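Local structure of DNA alpha-glucosyltransferase (Enterobacteria phage T4, 1Y6F) at residues C[189-194]-C[376-381]. The protein is a phage-encoded DNA alpha-glucosyltransferase, a glycosyltransferase of the two-domain GT-B class. Sequence-based numbering, arbitrary orientation.
Sequences TYWKDV and EREKAY
Arg377 reaches from helix 370-388 across Trp191 to the backbone of Lys192, and its guanidinium closes on one carbonyl oxygen end-on: NH2 lies 3.0 Å from Lys192 O and NH1 3.1 Å from the same Lys192 O. The acceptor sits at the guanidinium edge, in its plane, with both N-H bonds somewhat bent. A bend at chi3 (-69°) turns the group so that one of its faces rests on the indole, the two planes 34° apart. Trp191 NE1 and Arg377 NH2, both donors, are 3.2 Å apart without bonding; further back, Arg377 CB packs 3.7 Å from Trp191 CH2. NH2 of the arginine also forms a salt bridge with Asp374 and NH1 a hydrogen bond with Gly319 O, which limits the rotation of the group, while Val194 CG2 comes within 3.5 Å of Arg377 NH2. In this GT-B fold, of two Rossmann-like domains, the contact joins helix 370-388, the long helix next to last in the chain, to the turn where helix 183-190 ends and the chain runs on toward strand 201-205 of the second parallel sheet. The next residue, Glu378, brings OE1 obliquely to 4.0 Å from Trp191 CZ2, its OE2 being bound in a salt bridge to Arg187. Tyr381 then meets the far end of the indole, CD2 lying 3.9 Å from Trp191 CZ3 with the ring planes at 84°; Arg187 makes cation-pi contacts with both aromatics.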
ATOM      1  N   THR C 189      11.719 -15.226  -2.611  1.00 57.75           N
ATOM      2  CA  THR C 189      10.712 -15.882  -3.446  1.00 53.89           C
ATOM      3  C   THR C 189      10.676 -15.475  -4.929  1.00 55.06           C
ATOM      4  O   THR C 189      10.335 -16.294  -5.782  1.00 56.40           O
ATOM      5  CB  THR C 189       9.296 -15.675  -2.841  1.00 53.60           C
ATOM      6  OG1 THR C 189       9.222 -16.331  -1.569  1.00 69.50           O
ATOM      7  CG2 THR C 189       8.219 -16.243  -3.754  1.00 50.83           C
ATOM      8  N   TYR C 190      11.027 -14.231  -5.251  1.00 52.42           N
ATOM      9  CA  TYR C 190      10.972 -13.793  -6.643  1.00 50.02           C
ATOM     10  C   TYR C 190      12.264 -13.271  -7.275  1.00 50.87           C
ATOM     11  O   TYR C 190      12.394 -13.235  -8.499  1.00 52.59           O
ATOM     12  CB  TYR C 190       9.891 -12.729  -6.813  1.00 46.51           C
ATOM     13  CG  TYR C 190       8.512 -13.147  -6.372  1.00 56.39           C
ATOM     14  CD1 TYR C 190       8.125 -13.039  -5.034  1.00 55.24           C
ATOM     15  CD2 TYR C 190       7.571 -13.609  -7.298  1.00 48.15           C
ATOM     16  CE1 TYR C 190       6.833 -13.370  -4.632  1.00 51.62           C
ATOM     17  CE2 TYR C 190       6.274 -13.944  -6.902  1.00 45.99           C
ATOM     18  CZ  TYR C 190       5.914 -13.818  -5.568  1.00 42.22           C
ATOM     19  OH  TYR C 190       4.631 -14.122  -5.172  1.00 59.39           O
ATOM     20  N   TRP C 191      13.209 -12.856  -6.449  1.00 47.65           N
ATOM     21  CA  TRP C 191      14.481 -12.339  -6.937  1.00 50.40           C
ATOM     22  C   TRP C 191      15.039 -13.233  -8.045  1.00 54.03           C
ATOM     23  O   TRP C 191      14.968 -14.464  -7.962  1.00 58.81           O
ATOM     24  CB  TRP C 191      15.463 -12.270  -5.769  1.00 51.36           C
ATOM     25  CG  TRP C 191      16.637 -11.380  -5.981  1.00 49.20           C
ATOM     26  CD1 TRP C 191      17.818 -11.704  -6.580  1.00 43.76           C
ATOM     27  CD2 TRP C 191      16.762 -10.026  -5.549  1.00 46.71           C
ATOM     28  NE1 TRP C 191      18.677 -10.636  -6.542  1.00 46.30           N
ATOM     29  CE2 TRP C 191      18.054  -9.589  -5.915  1.00 50.47           C
ATOM     30  CE3 TRP C 191      15.906  -9.134  -4.883  1.00 46.48           C
ATOM     31  CZ2 TRP C 191      18.519  -8.295  -5.638  1.00 51.35           C
ATOM     32  CZ3 TRP C 191      16.367  -7.842  -4.605  1.00 47.34           C
ATOM     33  CH2 TRP C 191      17.664  -7.439  -4.984  1.00 54.89           C
ATOM     34  N   LYS C 192      15.586 -12.613  -9.085  1.00 50.28           N
ATOM     35  CA  LYS C 192      16.155 -13.355 -10.208  1.00 48.47           C
ATOM     36  C   LYS C 192      17.612 -12.957 -10.463  1.00 52.66           C
ATOM     37  O   LYS C 192      18.070 -11.911  -9.992  1.00 41.87           O
ATOM     38  CB  LYS C 192      15.349 -13.086 -11.473  1.00 43.69           C
ATOM     39  CG  LYS C 192      13.897 -13.461 -11.387  1.00 37.18           C
ATOM     40  CD  LYS C 192      13.734 -14.957 -11.322  1.00 40.72           C
ATOM     41  CE  LYS C 192      12.277 -15.346 -11.557  1.00 44.35           C
ATOM     42  NZ  LYS C 192      11.381 -14.770 -10.512  1.00 52.71           N
ATOM     43  N   ASP C 193      18.341 -13.791 -11.205  1.00 57.76           N
ATOM     44  CA  ASP C 193      19.730 -13.473 -11.521  1.00 59.75           C
ATOM     45  C   ASP C 193      19.674 -12.341 -12.528  1.00 47.96           C
ATOM     46  O   ASP C 193      18.741 -12.260 -13.312  1.00 60.29           O
ATOM     47  CB  ASP C 193      20.455 -14.677 -12.127  1.00 68.15           C
ATOM     48  CG  ASP C 193      21.957 -14.447 -12.245  1.00 75.01           C
ATOM     49  OD1 ASP C 193      22.381 -13.644 -13.106  1.00 68.84           O
ATOM     50  OD2 ASP C 193      22.713 -15.061 -11.463  1.00 77.59           O
ATOM     51  N   VAL C 194      20.669 -11.469 -12.515  1.00 50.40           N
ATOM     52  CA  VAL C 194      20.673 -10.330 -13.422  1.00 47.21           C
ATOM     53  C   VAL C 194      20.520 -10.667 -14.895  1.00 55.09           C
ATOM     54  O   VAL C 194      20.209  -9.791 -15.701  1.00 62.23           O
ATOM     55  CB  VAL C 194      21.942  -9.513 -13.260  1.00 43.61           C
ATOM     56  CG1 VAL C 194      21.702  -8.101 -13.769  1.00 43.34           C
ATOM     57  CG2 VAL C 194      22.369  -9.517 -11.803  1.00 48.89           C
ATOM     58  N   GLU C 376      23.287  -1.979  -7.545  1.00 57.54           N
ATOM     59  CA  GLU C 376      22.297  -1.020  -7.084  1.00 56.07           C
ATOM     60  C   GLU C 376      21.055  -1.682  -6.493  1.00 55.28           C
ATOM     61  O   GLU C 376      20.404  -1.110  -5.616  1.00 52.85           O
ATOM     62  CB  GLU C 376      21.918  -0.097  -8.240  1.00 57.75           C
ATOM     63  CG  GLU C 376      23.091   0.716  -8.759  1.00 68.10           C
ATOM     64  CD  GLU C 376      23.512   1.827  -7.803  1.00 78.31           C
ATOM     65  OE1 GLU C 376      22.834   2.882  -7.778  1.00 79.76           O
ATOM     66  OE2 GLU C 376      24.513   1.644  -7.072  1.00 74.01           O
ATOM     67  N   ARG C 377      20.724  -2.882  -6.963  1.00 55.57           N
ATOM     68  CA  ARG C 377      19.564  -3.597  -6.441  1.00 50.95           C
ATOM     69  C   ARG C 377      19.796  -3.837  -4.969  1.00 53.61           C
ATOM     70  O   ARG C 377      19.004  -3.431  -4.118  1.00 61.54           O
ATOM     71  CB  ARG C 377      19.401  -4.961  -7.102  1.00 45.48           C
ATOM     72  CG  ARG C 377      19.031  -4.925  -8.539  1.00 45.47           C
ATOM     73  CD  ARG C 377      18.419  -6.246  -8.941  1.00 47.42           C
ATOM     74  NE  ARG C 377      19.357  -7.362  -8.952  1.00 51.41           N
ATOM     75  CZ  ARG C 377      19.009  -8.601  -9.291  1.00 54.56           C
ATOM     76  NH1 ARG C 377      17.754  -8.857  -9.633  1.00 57.87           N
ATOM     77  NH2 ARG C 377      19.907  -9.581  -9.307  1.00 38.10           N
ATOM     78  N   GLU C 378      20.901  -4.517  -4.693  1.00 52.45           N
ATOM     79  CA  GLU C 378      21.295  -4.869  -3.343  1.00 51.22           C
ATOM     80  C   GLU C 378      21.198  -3.681  -2.391  1.00 52.98           C
ATOM     81  O   GLU C 378      20.628  -3.789  -1.312  1.00 55.65           O
ATOM     82  CB  GLU C 378      22.714  -5.427  -3.372  1.00 55.77           C
ATOM     83  CG  GLU C 378      22.855  -6.693  -4.203  1.00 48.86           C
ATOM     84  CD  GLU C 378      22.101  -7.863  -3.604  1.00 55.92           C
ATOM     85  OE1 GLU C 378      22.183  -8.974  -4.167  1.00 54.10           O
ATOM     86  OE2 GLU C 378      21.426  -7.673  -2.566  1.00 70.04           O
ATOM     87  N   LYS C 379      21.752  -2.547  -2.796  1.00 44.23           N
ATOM     88  CA  LYS C 379      21.706  -1.361  -1.961  1.00 54.99           C
ATOM     89  C   LYS C 379      20.274  -0.886  -1.736  1.00 52.78           C
ATOM     90  O   LYS C 379      19.932  -0.414  -0.652  1.00 59.61           O
ATOM     91  CB  LYS C 379      22.549  -0.245  -2.592  1.00 54.66           C
ATOM     92  CG  LYS C 379      24.049  -0.527  -2.550  1.00 59.36           C
ATOM     93  CD  LYS C 379      24.808   0.259  -3.607  1.00 54.06           C
ATOM     94  CE  LYS C 379      24.570   1.745  -3.476  1.00 43.71           C
ATOM     95  NZ  LYS C 379      25.177   2.473  -4.628  1.00 54.46           N
ATOM     96  N   ALA C 380      19.436  -1.013  -2.756  1.00 47.38           N
ATOM     97  CA  ALA C 380      18.047  -0.588  -2.639  1.00 50.46           C
ATOM     98  C   ALA C 380      17.291  -1.549  -1.730  1.00 46.95           C
ATOM     99  O   ALA C 380      16.457  -1.144  -0.924  1.00 40.11           O
ATOM    100  CB  ALA C 380      17.395  -0.550  -4.019  1.00 48.40           C
ATOM    101  N   TYR C 381      17.593  -2.830  -1.872  1.00 45.44           N
ATOM    102  CA  TYR C 381      16.946  -3.850  -1.073  1.00 47.02           C
ATOM    103  C   TYR C 381      17.275  -3.730   0.400  1.00 51.29           C
ATOM    104  O   TYR C 381      16.386  -3.782   1.246  1.00 49.26           O
ATOM    105  CB  TYR C 381      17.357  -5.231  -1.556  1.00 44.23           C
ATOM    106  CG  TYR C 381      16.885  -6.318  -0.643  1.00 40.75           C
ATOM    107  CD1 TYR C 381      17.645  -6.714   0.455  1.00 42.56           C
ATOM    108  CD2 TYR C 381      15.651  -6.919  -0.840  1.00 46.68           C
ATOM    109  CE1 TYR C 381      17.180  -7.682   1.332  1.00 42.50           C
ATOM    110  CE2 TYR C 381      15.177  -7.878   0.022  1.00 39.16           C
ATOM    111  CZ  TYR C 381      15.940  -8.257   1.106  1.00 40.08           C
ATOM    112  OH  TYR C 381      15.452  -9.210   1.967  1.00 48.49           O
TER